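Local coordinates for protein agmatine N-acetyltransferase (Drosophila melanogaster, PDB 7CIW) that transfers the acetyl group of acetyl-CoA to the amine of agmatine, and is held here with the product N-acetylagmatine and coenzyme A, at residues 47-52 against 98-103; 87-92 against 106-111; 34-39 against 165-170. The protein carries 1 engineered substitution. All coordinates share one frame; numbering follows the deposited sequence.

In the fold
All three contacts lie in the GNAT acetyltransferase region of one chain. Helix 99-114 links contacts 1 and 2: its first turn packs on helix 47-54 and its later turns on helix 84-95, the contact centres about 12 Å apart. Contact 3, its centre about 15 Å from that of contact 1 and about 16 Å from that of contact 2, joins helix 35-38 to the loop after strand 161-166 of the mixed sheet. Along the chain it closes a loop that encloses the other two, whose segments alternate. Contact 1 takes the guanidinium of N-acetylagmatine; contact 3 borders its amide and weakly touches the guanidinium too. Leu107 of contact 2 packs on Leu36 and Asp165.

Contact 1 of 3, residues 47-52 against 98-103. With G0R (N-(4-carbamimidamidobutyl)ethanamide), chain C.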
loop_
_atom_site.group_PDB
_atom_site.type_symbol
_atom_site.label_atom_id
_atom_site.label_comp_id
_atom_site.label_asym_id
_atom_site.label_seq_id
_atom_site.Cartn_x
_atom_site.Cartn_y
_atom_site.Cartn_z
ATOM N N ALA A 47 -4.379 -6.465 14.926
ATOM C CA ALA A 47 -5.557 -6.983 14.238
ATOM C C ALA A 47 -6.198 -5.924 13.352
ATOM O O ALA A 47 -6.611 -6.217 12.224
ATOM C CB ALA A 47 -6.575 -7.509 15.253
ATOM N N ALA A 48 -6.293 -4.686 13.842
ATOM C CA ALA A 48 -6.960 -3.643 13.073
ATOM C C ALA A 48 -6.201 -3.322 11.790
ATOM O O ALA A 48 -6.816 -2.992 10.766
ATOM C CB ALA A 48 -7.119 -2.391 13.931
ATOM N N ASP A 49 -4.873 -3.409 11.840
ATOM C CA ASP A 49 -4.030 -3.227 10.660
ATOM C C ASP A 49 -4.359 -4.269 9.599
ATOM O O ASP A 49 -4.704 -3.937 8.454
ATOM C CB ASP A 49 -2.565 -3.316 11.107
ATOM C CG ASP A 49 -1.550 -3.020 9.998
ATOM O OD1 ASP A 49 -1.850 -3.187 8.796
ATOM O OD2 ASP A 49 -0.408 -2.652 10.363
ATOM N N LYS A 50 -4.274 -5.547 9.979
ATOM C CA LYS A 50 -4.622 -6.635 9.069
ATOM C C LYS A 50 -6.054 -6.505 8.568
ATOM O O LYS A 50 -6.331 -6.717 7.383
ATOM C CB LYS A 50 -4.434 -7.976 9.785
ATOM C CG LYS A 50 -3.012 -8.177 10.311
ATOM C CD LYS A 50 -2.798 -9.549 10.958
ATOM C CE LYS A 50 -3.482 -9.640 12.307
ATOM N NZ LYS A 50 -3.209 -10.960 12.979
ATOM N N GLU A 51 -6.981 -6.177 9.468
ATOM C CA GLU A 51 -8.384 -6.074 9.082
ATOM C C GLU A 51 -8.599 -4.970 8.054
ATOM O O GLU A 51 -9.409 -5.125 7.130
ATOM C CB GLU A 51 -9.241 -5.834 10.324
ATOM C CG GLU A 51 -9.439 -7.082 11.165
ATOM C CD GLU A 51 -10.304 -6.834 12.385
ATOM O OE1 GLU A 51 -11.184 -5.944 12.318
ATOM O OE2 GLU A 51 -10.100 -7.527 13.406
ATOM N N PHE A 52 -7.887 -3.852 8.189
ATOM C CA PHE A 52 -8.052 -2.785 7.209
ATOM C C PHE A 52 -7.609 -3.238 5.826
ATOM O O PHE A 52 -8.294 -2.978 4.829
ATOM C CB PHE A 52 -7.278 -1.537 7.599
ATOM C CG PHE A 52 -7.186 -0.558 6.469
ATOM C CD1 PHE A 52 -8.341 0.038 5.978
ATOM C CD2 PHE A 52 -5.987 -0.310 5.831
ATOM C CE1 PHE A 52 -8.293 0.917 4.911
ATOM C CE2 PHE A 52 -5.934 0.573 4.754
ATOM C CZ PHE A 52 -7.097 1.181 4.299
ATOM N N GLY A 98 -1.242 2.462 19.868
ATOM C CA GLY A 98 -0.723 1.172 19.485
ATOM C C GLY A 98 0.099 1.261 18.212
ATOM O O GLY A 98 0.310 2.340 17.647
ATOM N N LYS A 99 0.573 0.089 17.781
ATOM C CA LYS A 99 1.351 -0.006 16.548
ATOM C C LYS A 99 0.567 0.536 15.359
ATOM O O LYS A 99 1.091 1.315 14.552
ATOM C CB LYS A 99 1.757 -1.463 16.314
ATOM C CG LYS A 99 2.621 -1.690 15.084
ATOM C CD LYS A 99 2.811 -3.178 14.829
ATOM C CE LYS A 99 3.647 -3.454 13.584
ATOM N NZ LYS A 99 5.072 -3.008 13.772
ATOM N N TRP A 100 -0.694 0.118 15.224
ATOM C CA TRP A 100 -1.530 0.610 14.136
ATOM C C TRP A 100 -1.755 2.111 14.259
ATOM O O TRP A 100 -1.743 2.831 13.254
ATOM C CB TRP A 100 -2.855 -0.156 14.134
ATOM C CG TRP A 100 -3.845 0.147 13.043
ATOM C CD1 TRP A 100 -5.187 0.315 13.200
ATOM C CD2 TRP A 100 -3.593 0.269 11.634
ATOM N NE1 TRP A 100 -5.791 0.539 11.988
ATOM C CE2 TRP A 100 -4.835 0.517 11.008
ATOM C CE3 TRP A 100 -2.447 0.191 10.842
ATOM C CZ2 TRP A 100 -4.956 0.707 9.635
ATOM C CZ3 TRP A 100 -2.570 0.374 9.490
ATOM C CH2 TRP A 100 -3.815 0.624 8.890
ATOM N N GLY A 101 -1.936 2.607 15.488
ATOM C CA GLY A 101 -2.110 4.037 15.681
ATOM C C GLY A 101 -0.912 4.848 15.219
ATOM O O GLY A 101 -1.072 5.917 14.627
ATOM N N SER A 102 0.304 4.354 15.489
ATOM C CA SER A 102 1.511 5.031 15.020
ATOM C C SER A 102 1.602 5.008 13.496
ATOM O O SER A 102 1.934 6.021 12.864
ATOM C CB SER A 102 2.751 4.377 15.632
ATOM O OG SER A 102 2.804 4.586 17.029
ATOM N N ILE A 103 1.299 3.858 12.896
ATOM C CA ILE A 103 1.331 3.749 11.442
ATOM C C ILE A 103 0.265 4.654 10.825
ATOM O O ILE A 103 0.528 5.401 9.872
ATOM C CB ILE A 103 1.157 2.274 11.027
ATOM C CG1 ILE A 103 2.348 1.443 11.534
ATOM C CG2 ILE A 103 0.943 2.135 9.517
ATOM C CD1 ILE A 103 2.271 -0.047 11.223
HETATM C C10 G0R C . 0.212 -1.093 6.966
HETATM N N12 G0R C . 1.195 -1.527 7.950
HETATM C C1 G0R C . 2.179 0.126 -1.207
HETATM C C2 G0R C . 2.580 -0.020 0.259
HETATM C C5 G0R C . 2.955 1.059 2.515
HETATM C C6 G0R C . 1.720 1.116 3.417
HETATM C C7 G0R C . 2.078 1.229 4.903
HETATM C C8 G0R C . 1.925 -0.056 5.727
HETATM N N4 G0R C . 2.583 1.151 1.112
HETATM N N9 G0R C . 0.545 -0.421 5.958
HETATM N N11 G0R C . -1.178 -1.439 7.135
HETATM O O3 G0R C . 2.871 -1.085 0.694
#
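Asp49 and Trp100 mark the nearest approach of the two backbones, with 5.7 Å between their CA atoms; the axes of helix 47-52 and helix 99-103 come within 9.4 Å and make an angle of 56°. Both helices belong to the GNAT fold, and together they form part of the pocket that receives the guanidinium end of N-acetylagmatine. No hydrogen bond crosses between them. The contact is made chiefly by the Trp100 indole, which is laid against a turn of helix 47-52. CG of Trp100 is anti to the backbone N (chi1 -177°), which carries the ring system across to the other helix. One indole face takes backbone atoms of Ala48 and Asp49: Asp49 CA stands almost directly above the six-membered ring, 3.7 Å from its centroid, in a CH-pi contact. Ala48 CB touches the five-membered ring at Trp100 CD1, 3.4 Å away. At the far end of the indole, Phe52 CB packs on CZ2 and the two rings meet obliquely; the Phe52 ring also has an edge-to-face partner in His129. The Asp49 carboxylate, its plane 28° from that of the indole, receives the guanidinium in a two-pronged grip. N11 of the ligand gives a short bond to Asp49 OD1 (2.5 Å), while N12 bonds OD2 at 3.1 Å. OD1 is also hydrogen-bonded to Tyr31 OH, which probably limits the turning of the carboxylate. Ile103 adds an apolar neighbour, its CD1 lying 3.8 Å from Asp49 OD2. On the tryptophan side, Trp100 CZ3 lies 3.3 Å from N11 of the ligand.

Contact 2 of 3, residues 87-92 against 106-111; sequences HMAEEA and LLSAVE
A bend at chi3 (54°) folds the end of Met88 back, bringing CE to 3.6 Å from Leu107 CB and 3.7 Å from the backbone N of Ser108. With chi1 at 172°, the Ser108 OG points away from its amide nitrogen and onto the backbone of the facing helix, 3.3 Å from Ala89 CA. Ala89 N is nearly as close to this OG, but the angle is too poor for a hydrogen bond, and none crosses the contact. The two segments lie on helices 84-95 and 99-114, which follow one another after a short connection as an antiparallel alpha-alpha hairpin; the local axes run at 162° and approach to 8.7 Å. Such closeness goes with the small Ser108, Ala89 and Ala92 at the interface: Ser108 CB lies 4.2 Å from Ala92 CB and 4.0 Å from CB of the longer Met88. One turn further along, Met88 SD touches Glu111 CB at 4.0 Å, the two side chains crossing at about a right angle. The Glu111 carboxylate turns to another partner, a salt bridge from its OE1 to Lys80 NZ. The Leu107 side chain comes to about 4 Å from the bound N-acetylagmatine at their nearest atoms.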
loop_
_atom_site.group_PDB
_atom_site.type_symbol
_atom_site.label_atom_id
_atom_site.label_comp_id
_atom_site.label_asym_id
_atom_site.label_seq_id
_atom_site.Cartn_x
_atom_site.Cartn_y
_atom_site.Cartn_z
ATOM N N HIS A 87 -11.318 11.423 7.181
ATOM C CA HIS A 87 -11.528 10.047 7.609
ATOM C C HIS A 87 -10.268 9.450 8.227
ATOM O O HIS A 87 -10.313 8.846 9.306
ATOM C CB HIS A 87 -11.994 9.210 6.413
ATOM C CG HIS A 87 -12.161 7.757 6.724
ATOM N ND1 HIS A 87 -11.719 6.760 5.882
ATOM C CD2 HIS A 87 -12.719 7.133 7.787
ATOM C CE1 HIS A 87 -12.003 5.583 6.412
ATOM N NE2 HIS A 87 -12.606 5.782 7.570
ATOM N N MET A 88 -9.125 9.603 7.558
ATOM C CA MET A 88 -7.904 9.014 8.098
ATOM C C MET A 88 -7.479 9.688 9.390
ATOM O O MET A 88 -6.896 9.030 10.257
ATOM C CB MET A 88 -6.771 9.081 7.078
ATOM C CG MET A 88 -6.945 8.099 5.950
ATOM S SD MET A 88 -5.396 7.518 5.247
ATOM C CE MET A 88 -4.566 6.926 6.717
ATOM N N ALA A 89 -7.743 10.990 9.528
ATOM C CA ALA A 89 -7.397 11.660 10.776
ATOM C C ALA A 89 -8.202 11.079 11.926
ATOM O O ALA A 89 -7.658 10.808 13.003
ATOM C CB ALA A 89 -7.624 13.165 10.649
ATOM N N GLU A 90 -9.496 10.840 11.696
ATOM C CA GLU A 90 -10.346 10.244 12.720
ATOM C C GLU A 90 -9.928 8.809 13.028
ATOM O O GLU A 90 -9.973 8.380 14.187
ATOM C CB GLU A 90 -11.806 10.300 12.269
ATOM C CG GLU A 90 -12.458 11.647 12.499
ATOM C CD GLU A 90 -13.467 12.013 11.432
ATOM O OE1 GLU A 90 -13.809 13.210 11.329
ATOM O OE2 GLU A 90 -13.921 11.106 10.697
ATOM N N GLU A 91 -9.506 8.054 12.011
ATOM C CA GLU A 91 -9.064 6.681 12.245
ATOM C C GLU A 91 -7.752 6.647 13.024
ATOM O O GLU A 91 -7.559 5.787 13.894
ATOM C CB GLU A 91 -8.919 5.943 10.913
ATOM C CG GLU A 91 -10.243 5.564 10.253
ATOM C CD GLU A 91 -10.991 4.470 11.009
ATOM O OE1 GLU A 91 -10.454 3.347 11.136
ATOM O OE2 GLU A 91 -12.121 4.739 11.473
ATOM N N ALA A 92 -6.835 7.572 12.721
ATOM C CA ALA A 92 -5.593 7.671 13.484
ATOM C C ALA A 92 -5.870 7.951 14.958
ATOM O O ALA A 92 -5.212 7.382 15.841
ATOM C CB ALA A 92 -4.701 8.764 12.888
ATOM N N LEU A 106 1.203 8.416 10.760
ATOM C CA LEU A 106 2.044 8.789 9.625
ATOM C C LEU A 106 1.237 8.800 8.329
ATOM O O LEU A 106 1.289 9.768 7.561
ATOM C CB LEU A 106 3.244 7.847 9.501
ATOM C CG LEU A 106 4.155 8.260 8.339
ATOM C CD1 LEU A 106 5.603 8.329 8.769
ATOM C CD2 LEU A 106 3.988 7.384 7.083
ATOM N N LEU A 107 0.474 7.737 8.074
ATOM C CA LEU A 107 -0.286 7.673 6.828
ATOM C C LEU A 107 -1.293 8.813 6.730
ATOM O O LEU A 107 -1.559 9.337 5.636
ATOM C CB LEU A 107 -0.987 6.319 6.725
ATOM C CG LEU A 107 -0.046 5.136 6.487
ATOM C CD1 LEU A 107 -0.823 3.818 6.501
ATOM C CD2 LEU A 107 0.713 5.297 5.180
ATOM N N SER A 108 -1.865 9.218 7.862
ATOM C CA SER A 108 -2.836 10.304 7.840
ATOM C C SER A 108 -2.154 11.640 7.581
ATOM O O SER A 108 -2.695 12.484 6.860
ATOM C CB SER A 108 -3.612 10.335 9.160
ATOM O OG SER A 108 -4.438 11.485 9.271
ATOM N N ALA A 109 -0.970 11.855 8.166
ATOM C CA ALA A 109 -0.216 13.059 7.835
ATOM C C ALA A 109 0.047 13.145 6.337
ATOM O O ALA A 109 -0.072 14.220 5.740
ATOM C CB ALA A 109 1.099 13.102 8.616
ATOM N N VAL A 110 0.377 12.013 5.710
ATOM C CA VAL A 110 0.646 12.000 4.274
ATOM C C VAL A 110 -0.630 12.253 3.472
ATOM O O VAL A 110 -0.615 12.971 2.466
ATOM C CB VAL A 110 1.305 10.662 3.891
ATOM C CG1 VAL A 110 1.421 10.540 2.393
ATOM C CG2 VAL A 110 2.674 10.538 4.579
ATOM N N GLU A 111 -1.749 11.659 3.886
ATOM C CA GLU A 111 -3.001 11.874 3.164
ATOM C C GLU A 111 -3.425 13.337 3.226
ATOM O O GLU A 111 -3.887 13.905 2.231
ATOM C CB GLU A 111 -4.094 10.967 3.732
ATOM C CG GLU A 111 -5.487 11.231 3.173
ATOM C CD GLU A 111 -5.633 10.752 1.738
ATOM O OE1 GLU A 111 -5.025 9.712 1.410
ATOM O OE2 GLU A 111 -6.321 11.428 0.939
#

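Contact 3 of 3, residues 34-39 against 165-170. With COA (coenzyme A), chain B; G0R (N-(4-carbamimidamidobutyl)ethanamide), chain C.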
loop_
_atom_site.group_PDB
_atom_site.type_symbol
_atom_site.label_atom_id
_atom_site.label_comp_id
_atom_site.label_asym_id
_atom_site.label_seq_id
_atom_site.Cartn_x
_atom_site.Cartn_y
_atom_site.Cartn_z
ATOM N N GLU A 34 8.177 -4.269 5.279
ATOM C CA GLU A 34 7.576 -2.976 4.984
ATOM C C GLU A 34 8.068 -1.945 5.999
ATOM O O GLU A 34 7.992 -2.193 7.213
ATOM C CB GLU A 34 6.055 -3.084 5.007
ATOM C CG GLU A 34 5.360 -1.863 4.434
ATOM C CD GLU A 34 5.279 -0.752 5.445
ATOM O OE1 GLU A 34 4.881 -1.037 6.591
ATOM O OE2 GLU A 34 5.639 0.399 5.108
ATOM N N PRO A 35 8.600 -0.804 5.555
ATOM C CA PRO A 35 9.288 0.097 6.503
ATOM C C PRO A 35 8.449 0.598 7.678
ATOM O O PRO A 35 8.988 0.669 8.786
ATOM C CB PRO A 35 9.757 1.242 5.595
ATOM C CG PRO A 35 10.052 0.551 4.294
ATOM C CD PRO A 35 8.943 -0.482 4.152
ATOM N N LEU A 36 7.172 0.971 7.504
ATOM C CA LEU A 36 6.415 1.418 8.686
ATOM C C LEU A 36 6.216 0.281 9.677
ATOM O O LEU A 36 6.309 0.488 10.893
ATOM C CB LEU A 36 5.058 1.989 8.303
ATOM C CG LEU A 36 5.038 3.092 7.257
ATOM C CD1 LEU A 36 3.632 3.712 7.206
ATOM C CD2 LEU A 36 6.102 4.132 7.581
ATOM N N THR A 37 5.916 -0.916 9.175
ATOM C CA THR A 37 5.736 -2.073 10.042
ATOM C C THR A 37 7.048 -2.476 10.704
ATOM O O THR A 37 7.071 -2.807 11.895
ATOM C CB THR A 37 5.151 -3.229 9.231
ATOM O OG1 THR A 37 4.128 -2.723 8.367
ATOM C CG2 THR A 37 4.540 -4.291 10.147
ATOM N N ALA A 38 8.150 -2.456 9.950
ATOM C CA ALA A 38 9.444 -2.812 10.519
ATOM C C ALA A 38 9.963 -1.735 11.456
ATOM O O ALA A 38 10.801 -2.027 12.316
ATOM C CB ALA A 38 10.463 -3.062 9.407
ATOM N N GLY A 39 9.477 -0.512 11.315
ATOM C CA GLY A 39 9.920 0.613 12.114
ATOM C C GLY A 39 9.087 0.900 13.341
ATOM O O GLY A 39 9.304 1.921 14.002
ATOM N N ASP A 165 1.689 5.336 -1.457
ATOM C CA ASP A 165 2.700 5.851 -0.529
ATOM C C ASP A 165 3.873 4.882 -0.509
ATOM O O ASP A 165 3.833 3.857 0.171
ATOM C CB ASP A 165 2.139 6.015 0.883
ATOM C CG ASP A 165 0.943 6.945 0.946
ATOM O OD1 ASP A 165 0.918 7.948 0.201
ATOM O OD2 ASP A 165 0.028 6.676 1.758
ATOM N N CYS A 166 4.943 5.223 -1.218
ATOM C CA CYS A 166 6.127 4.371 -1.248
ATOM C C CYS A 166 6.955 4.631 0.002
ATOM O O CYS A 166 7.818 5.513 0.051
ATOM C CB CYS A 166 6.922 4.607 -2.524
ATOM S SG CYS A 166 6.020 4.132 -4.024
ATOM N N THR A 167 6.650 3.870 1.046
ATOM C CA THR A 167 7.447 3.892 2.259
ATOM C C THR A 167 8.819 3.265 2.037
ATOM O O THR A 167 9.746 3.533 2.807
ATOM C CB THR A 167 6.686 3.161 3.364
ATOM O OG1 THR A 167 6.425 1.821 2.938
ATOM C CG2 THR A 167 5.351 3.852 3.626
ATOM N N SER A 168 8.960 2.461 0.988
ATOM C CA SER A 168 10.184 1.755 0.639
ATOM C C SER A 168 10.767 2.349 -0.637
ATOM O O SER A 168 10.032 2.604 -1.596
ATOM C CB SER A 168 9.881 0.268 0.428
ATOM O OG SER A 168 10.898 -0.372 -0.319
ATOM N N VAL A 169 12.090 2.570 -0.654
ATOM C CA VAL A 169 12.717 3.121 -1.853
ATOM C C VAL A 169 12.650 2.159 -3.026
ATOM O O VAL A 169 12.704 2.599 -4.177
ATOM C CB VAL A 169 14.194 3.509 -1.613
ATOM C CG1 VAL A 169 14.314 4.467 -0.445
ATOM C CG2 VAL A 169 15.052 2.271 -1.408
ATOM N N TYR A 170 12.551 0.852 -2.774
ATOM C CA TYR A 170 12.400 -0.085 -3.887
ATOM C C TYR A 170 11.054 0.097 -4.574
ATOM O O TYR A 170 10.941 -0.047 -5.801
ATOM C CB TYR A 170 12.568 -1.520 -3.391
ATOM C CG TYR A 170 13.853 -1.695 -2.631
ATOM C CD1 TYR A 170 15.073 -1.451 -3.249
ATOM C CD2 TYR A 170 13.855 -2.082 -1.301
ATOM C CE1 TYR A 170 16.253 -1.587 -2.572
ATOM C CE2 TYR A 170 15.047 -2.224 -0.609
ATOM C CZ TYR A 170 16.239 -1.969 -1.256
ATOM O OH TYR A 170 17.435 -2.104 -0.585
HETATM N N1A COA B . 15.581 -5.499 -1.118
HETATM C C2A COA B . 16.706 -5.463 -1.886
HETATM N N3A COA B . 16.613 -5.343 -3.253
HETATM C C4A COA B . 15.410 -5.262 -3.845
HETATM C C5A COA B . 14.306 -5.304 -3.085
HETATM C C6A COA B . 14.405 -5.419 -1.714
HETATM N N6A COA B . 13.503 -5.501 -0.493
HETATM N N7A COA B . 13.211 -5.209 -3.881
HETATM C C8A COA B . 13.630 -5.110 -5.150
HETATM N N9A COA B . 14.971 -5.134 -5.123
HETATM C C1B COA B . 15.927 -5.117 -6.066
HETATM C C2B COA B . 15.682 -6.353 -6.965
HETATM O O2B COA B . 16.277 -7.585 -6.397
HETATM C C3B COA B . 16.154 -6.012 -8.181
HETATM O O3B COA B . 17.603 -5.987 -8.286
HETATM P P3B COA B . 18.512 -7.276 -8.817
HETATM O O7A COA B . 17.725 -8.098 -9.820
HETATM O O8A COA B . 19.841 -6.768 -9.384
HETATM O O9A COA B . 18.788 -8.106 -7.572
HETATM C C4B COA B . 15.766 -4.430 -8.314
HETATM O O4B COA B . 15.690 -3.946 -7.081
HETATM C C5B COA B . 14.487 -4.226 -9.090
HETATM O O5B COA B . 13.551 -5.197 -8.642
HETATM P P1A COA B . 11.906 -4.979 -8.879
HETATM O O1A COA B . 11.534 -3.541 -9.254
HETATM O O2A COA B . 11.408 -6.005 -9.886
HETATM O O3A COA B . 11.261 -5.262 -7.398
HETATM P P2A COA B . 10.003 -6.255 -7.038
HETATM O O4A COA B . 10.393 -7.687 -7.252
HETATM O O5A COA B . 8.783 -5.833 -7.824
HETATM O O6A COA B . 9.845 -5.951 -5.429
HETATM C CBP COA B . 8.851 -4.769 -3.702
HETATM C CCP COA B . 9.574 -4.651 -5.019
HETATM C CDP COA B . 7.428 -5.356 -3.996
HETATM C CEP COA B . 8.719 -3.386 -3.048
HETATM C CAP COA B . 9.679 -5.669 -2.787
HETATM O OAP COA B . 10.875 -5.003 -2.465
HETATM C C9P COA B . 8.976 -6.036 -1.465
HETATM O O9P COA B . 8.117 -6.861 -1.398
HETATM N N8P COA B . 9.418 -5.371 -0.256
HETATM C C7P COA B . 8.851 -5.702 1.065
HETATM C C6P COA B . 7.424 -5.064 1.354
HETATM C C5P COA B . 7.529 -3.601 1.002
HETATM O O5P COA B . 8.369 -2.885 1.481
HETATM N N4P COA B . 6.517 -3.103 0.026
HETATM C C3P COA B . 6.473 -1.743 -0.484
HETATM C C2P COA B . 6.110 -0.709 0.583
HETATM S S1P COA B . 5.916 0.784 -0.438
HETATM C C10 G0R C . 0.212 -1.093 6.966
HETATM N N12 G0R C . 1.195 -1.527 7.950
HETATM C C1 G0R C . 2.179 0.126 -1.207
HETATM C C2 G0R C . 2.580 -0.020 0.259
HETATM C C5 G0R C . 2.955 1.059 2.515
HETATM C C6 G0R C . 1.720 1.116 3.417
HETATM C C7 G0R C . 2.078 1.229 4.903
HETATM C C8 G0R C . 1.925 -0.056 5.727
HETATM N N4 G0R C . 2.583 1.151 1.112
HETATM N N9 G0R C . 0.545 -0.421 5.958
HETATM N N11 G0R C . -1.178 -1.439 7.135
HETATM O O3 G0R C . 2.871 -1.085 0.694
#
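Glu34 OE2 is gripped by two donors: Thr167 OG1 reaches its anti lone pair at 2.7 Å, and Leu36 N comes from above the carboxylate plane at 2.9 Å. OE1 of Glu34 accepts from Thr37 N at 2.8 Å and from Thr37 OG1 at 2.6 Å. A bend at chi2 (-81°) folds the carboxylate back over the helix start and toward Thr167. Glu34 thus serves as side-chain N-cap of helix 35-38 while tying that helix to the loop that follows strand 161-166, in the active site of the GNAT fold. With an alanine here the four bonds to the carboxylate are gone, which would probably leave the helix start uncapped and the Thr167 hydroxyl without its acceptor. Beside the carboxylate, Pro35 CG abuts Thr167 O at 3.3 Å, and Leu36 CG meets the Thr167 methyl CG2 at 3.7 Å. Tyr170 offers one ring face to the adenine of coenzyme A. Thr37 OG1 in turn accepts a weak hydrogen bond from the ligand guanidinium N12. Asp165 O takes a weak hydrogen bond from the product amide N4 (3.1 Å) and lies 3.8 Å from the coenzyme thiol S1P; one carbonyl borders acetyl acceptor and donor, consistent with direct transfer.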